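Local coordinates for protein Zn-dependent hydrolase of metallo-beta-lactamase superfamily TM0207 (Thermotoga maritima, PDB 1VJN) that is a putative zinc-dependent hydrolase of the metallo-beta-lactamase superfamily, whose substrate remains to be established, at residues Gly125-Pro130 with Ala157-Asp162; Leu143-Val146 with Thr151-Pro154. One frame throughout, in Å; residues are numbered along the deposited sequence.

Contact 1 (Gly125-Pro130 with Ala157-Asp162); sequences GHVLTP and AKEVAD
The E159 carboxylate lies flat against V127. Both valine methyls sit over the same face: V127 CG1 is 4.0 Å from E159 OE2, and V127 CG2 is 4.0 Å from E159 OE1. The extended glutamate chain crosses the valine at about a right angle. The H126 ring is the second flat group, held by its edges. H126 ND1 gives a hydrogen bond of 2.7 Å to V127 O, nearly straight at 175° and in the ring plane, though the ring nitrogen stands above the carbonyl plane. H126 NE2 bonds to T93 O, which helps fix the ring's rotation. V160 packs against both V127 and L128. Its CG1 lies opposite the backbone N (chi1 169°) and meets L128 CD1 at 3.8 Å. V160 CG2 packs on the backbone, 3.9 Å from V127 CA. No hydrogen bond joins the segments. On the helix, K158 and D162 form a salt bridge whose hydrogen bond is weak, and D162 OD1 also pairs with R212. L128 reaches on to V133 and I136, and T129 is the N-cap of helix 130-136. The loop that follows strand 116-120 thus packs along helix 154-163, which rests on strand 141-145 through A157 and A161.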
loop_
_atom_site.group_PDB
_atom_site.type_symbol
_atom_site.label_atom_id
_atom_site.label_comp_id
_atom_site.label_asym_id
_atom_site.label_seq_id
_atom_site.Cartn_x
_atom_site.Cartn_y
_atom_site.Cartn_z
ATOM N N GLY A 125 4.241 -5.993 10.474
ATOM C CA GLY A 125 4.126 -7.138 11.359
ATOM C C GLY A 125 3.638 -6.803 12.731
ATOM O O GLY A 125 3.399 -7.716 13.541
ATOM N N HIS A 126 3.543 -5.516 13.053
ATOM C CA HIS A 126 3.175 -5.119 14.433
ATOM C C HIS A 126 2.440 -3.791 14.270
ATOM O O HIS A 126 2.554 -3.118 13.253
ATOM C CB HIS A 126 4.417 -4.914 15.350
ATOM C CG HIS A 126 5.387 -3.907 14.795
ATOM N ND1 HIS A 126 5.153 -2.550 14.828
ATOM C CD2 HIS A 126 6.535 -4.066 14.088
ATOM C CE1 HIS A 126 6.136 -1.913 14.218
ATOM N NE2 HIS A 126 6.996 -2.809 13.769
ATOM N N VAL A 127 1.635 -3.440 15.241
ATOM C CA VAL A 127 0.955 -2.136 15.212
ATOM C C VAL A 127 2.046 -1.070 15.204
ATOM O O VAL A 127 3.015 -1.215 15.922
ATOM C CB VAL A 127 0.053 -1.995 16.449
ATOM C CG1 VAL A 127 -0.452 -0.553 16.625
ATOM C CG2 VAL A 127 -1.127 -2.998 16.356
ATOM N N LEU A 128 1.938 -0.025 14.406
ATOM C CA LEU A 128 2.934 1.076 14.449
ATOM C C LEU A 128 3.244 1.635 15.864
ATOM O O LEU A 128 2.358 1.770 16.686
ATOM C CB LEU A 128 2.465 2.265 13.608
ATOM C CG LEU A 128 2.269 1.942 12.121
ATOM C CD1 LEU A 128 1.541 3.040 11.378
ATOM C CD2 LEU A 128 3.563 1.661 11.454
ATOM N N THR A 129 4.497 1.991 16.114
ATOM C CA THR A 129 4.882 2.625 17.383
ATOM C C THR A 129 4.476 4.094 17.301
ATOM O O THR A 129 4.259 4.637 16.190
ATOM C CB THR A 129 6.415 2.558 17.602
ATOM O OG1 THR A 129 7.050 3.274 16.552
ATOM C CG2 THR A 129 6.986 1.134 17.469
ATOM N N PRO A 130 4.415 4.781 18.448
ATOM C CA PRO A 130 4.160 6.221 18.406
ATOM C C PRO A 130 5.133 6.999 17.469
ATOM O O PRO A 130 4.715 7.941 16.792
ATOM C CB PRO A 130 4.298 6.634 19.863
ATOM C CG PRO A 130 3.919 5.380 20.635
ATOM C CD PRO A 130 4.537 4.274 19.816
ATOM N N ALA A 157 -4.955 -4.202 12.056
ATOM C CA ALA A 157 -4.980 -3.322 10.868
ATOM C C ALA A 157 -5.941 -2.162 11.056
ATOM O O ALA A 157 -5.633 -1.027 10.671
ATOM C CB ALA A 157 -5.317 -4.079 9.633
ATOM N N LYS A 158 -7.102 -2.418 11.634
ATOM C CA LYS A 158 -8.037 -1.321 11.930
ATOM C C LYS A 158 -7.426 -0.327 12.943
ATOM O O LYS A 158 -7.642 0.873 12.847
ATOM C CB LYS A 158 -9.380 -1.829 12.474
ATOM C CG LYS A 158 -10.450 -0.752 12.557
ATOM C CD LYS A 158 -11.784 -1.322 13.059
ATOM C CE LYS A 158 -12.873 -0.259 13.134
ATOM N NZ LYS A 158 -12.330 0.973 13.750
ATOM N N GLU A 159 -6.706 -0.843 13.929
ATOM C CA GLU A 159 -6.035 0.003 14.938
ATOM C C GLU A 159 -5.016 0.974 14.281
ATOM O O GLU A 159 -5.004 2.192 14.545
ATOM C CB GLU A 159 -5.366 -0.917 15.938
ATOM C CG GLU A 159 -4.962 -0.284 17.239
ATOM C CD GLU A 159 -4.349 -1.291 18.216
ATOM O OE1 GLU A 159 -4.645 -2.522 18.123
ATOM O OE2 GLU A 159 -3.555 -0.832 19.085
ATOM N N VAL A 160 -4.218 0.419 13.382
ATOM C CA VAL A 160 -3.288 1.189 12.565
ATOM C C VAL A 160 -4.025 2.175 11.670
ATOM O O VAL A 160 -3.652 3.341 11.574
ATOM C CB VAL A 160 -2.387 0.254 11.699
ATOM C CG1 VAL A 160 -1.603 1.021 10.668
ATOM C CG2 VAL A 160 -1.409 -0.510 12.571
ATOM N N ALA A 161 -5.083 1.726 11.001
ATOM C CA ALA A 161 -5.881 2.667 10.200
ATOM C C ALA A 161 -6.364 3.824 11.041
ATOM O O ALA A 161 -6.310 4.958 10.604
ATOM C CB ALA A 161 -7.024 1.991 9.575
ATOM N N ASP A 162 -6.850 3.543 12.248
ATOM C CA ASP A 162 -7.253 4.599 13.171
ATOM C C ASP A 162 -6.102 5.491 13.623
ATOM O O ASP A 162 -6.277 6.705 13.750
ATOM C CB ASP A 162 -7.936 4.005 14.405
ATOM C CG ASP A 162 -9.272 3.307 14.077
ATOM O OD1 ASP A 162 -9.772 3.408 12.921
ATOM O OD2 ASP A 162 -9.888 2.616 14.929
#

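Contact 2 (Leu143-Val146 with Thr151-Pro154); sequences LVPV and TIGP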
loop_
_atom_site.group_PDB
_atom_site.type_symbol
_atom_site.label_atom_id
_atom_site.label_comp_id
_atom_site.label_asym_id
_atom_site.label_seq_id
_atom_site.Cartn_x
_atom_site.Cartn_y
_atom_site.Cartn_z
ATOM N N LEU A 143 -2.952 1.406 2.253
ATOM C CA LEU A 143 -2.832 0.039 1.754
ATOM C C LEU A 143 -2.300 -0.796 2.906
ATOM O O LEU A 143 -1.162 -0.582 3.360
ATOM C CB LEU A 143 -1.892 -0.004 0.567
ATOM C CG LEU A 143 -2.180 1.069 -0.514
ATOM C CD1 LEU A 143 -1.119 0.983 -1.625
ATOM C CD2 LEU A 143 -3.515 0.943 -1.089
ATOM N N VAL A 144 -3.125 -1.725 3.408
ATOM C CA VAL A 144 -2.838 -2.330 4.734
ATOM C C VAL A 144 -2.996 -3.870 4.672
ATOM O O VAL A 144 -3.979 -4.355 4.159
ATOM C CB VAL A 144 -3.740 -1.670 5.861
ATOM C CG1 VAL A 144 -5.182 -1.944 5.631
ATOM C CG2 VAL A 144 -3.401 -2.189 7.249
ATOM N N PRO A 145 -1.993 -4.632 5.138
ATOM C CA PRO A 145 -2.083 -6.064 5.194
ATOM C C PRO A 145 -3.015 -6.493 6.325
ATOM O O PRO A 145 -3.050 -5.823 7.339
ATOM C CB PRO A 145 -0.633 -6.497 5.500
ATOM C CG PRO A 145 -0.048 -5.379 6.229
ATOM C CD PRO A 145 -0.705 -4.170 5.674
ATOM N N VAL A 146 -3.785 -7.563 6.123
ATOM C CA VAL A 146 -4.744 -8.031 7.102
ATOM C C VAL A 146 -4.814 -9.556 7.300
ATOM O O VAL A 146 -5.731 -10.041 7.962
ATOM C CB VAL A 146 -6.183 -7.555 6.717
ATOM C CG1 VAL A 146 -6.245 -6.024 6.620
ATOM C CG2 VAL A 146 -6.693 -8.224 5.401
ATOM N N THR A 151 1.857 -11.080 8.725
ATOM C CA THR A 151 1.672 -9.653 8.940
ATOM C C THR A 151 0.696 -9.497 10.066
ATOM O O THR A 151 0.246 -10.462 10.661
ATOM C CB THR A 151 1.082 -8.968 7.672
ATOM O OG1 THR A 151 -0.261 -9.439 7.416
ATOM C CG2 THR A 151 1.882 -9.346 6.399
ATOM N N ILE A 152 0.312 -8.267 10.322
ATOM C CA ILE A 152 -0.777 -7.987 11.225
ATOM C C ILE A 152 -2.057 -8.602 10.698
ATOM O O ILE A 152 -2.167 -8.918 9.505
ATOM C CB ILE A 152 -0.955 -6.479 11.432
ATOM C CG1 ILE A 152 -0.992 -5.698 10.104
ATOM C CG2 ILE A 152 0.203 -5.932 12.261
ATOM C CD1 ILE A 152 -1.391 -4.211 10.261
ATOM N N GLY A 153 -2.981 -8.781 11.622
ATOM C CA GLY A 153 -4.291 -9.321 11.390
ATOM C C GLY A 153 -5.290 -8.193 11.319
ATOM O O GLY A 153 -4.918 -7.006 11.385
ATOM N N PRO A 154 -6.561 -8.563 11.191
ATOM C CA PRO A 154 -7.638 -7.609 10.983
ATOM C C PRO A 154 -7.829 -6.548 12.077
ATOM O O PRO A 154 -7.989 -5.377 11.749
ATOM C CB PRO A 154 -8.892 -8.510 10.843
ATOM C CG PRO A 154 -8.532 -9.825 11.363
ATOM C CD PRO A 154 -7.042 -9.948 11.194
#
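I152 places CG1 between its backbone N and carbonyl carbon (chi1 49°), which turns the side chain onto P145. Its outer bond is extended (chi2 171°) and carries CD1 on to V144. T151 OG1 takes the same kind of position (chi1 66°), where it can reach along its own chain. It gives a hydrogen bond of 2.9 Å to I152 O, in the carbonyl plane and on a lone pair. This bond helps set the turn of the T151 side chain over P145.

I152 CG1 lies 3.4 Å from P145 O and 4.0 Å from P145 CG, so it meets both the carbonyl and the ring. P145 O is buried with no polar partner in the model. The I152 and V144 side chains cross at about a right angle, with I152 CD1 4.1 Å from V144 CG2. T151 meets the same proline ring mainly at P145 CB, with T151 OG1 3.5 Å away. Further along, P154 CD touches V146 O at 3.5 Å. No hydrogen bond links the two segments.

G153 is the N-cap of helix 154-163, and its N is bonded by E156 OE1. V144 has backbone bonds to I170 and M172, and L143 to C119 and L121. This is the end of an inner strand turning into its helix, the first half of a beta-alpha-beta crossover to parallel strand 168-172, as expected in a metallo-beta-lactamase fold.

Strand 116-120 leads into the loop of 125-130, the first half of contact 1. The chain then forms helix 130-136 and enters strand 141-145, where contact 2 begins. Contact 2 closes a short loop of four residues, 147-150. Helix 154-163 starts at once, and its residues 157-162 complete contact 1, closing a loop of 26 residues. The smaller closure therefore lies wholly within the larger one, and the two do not cross. They also touch: I152 CG2 is 3.5 Å from H126 N, and A157 CB is 3.6 Å from V144 CG2. Together they tie helix 154-163 to the 125-130 loop and to the end of its preceding strand.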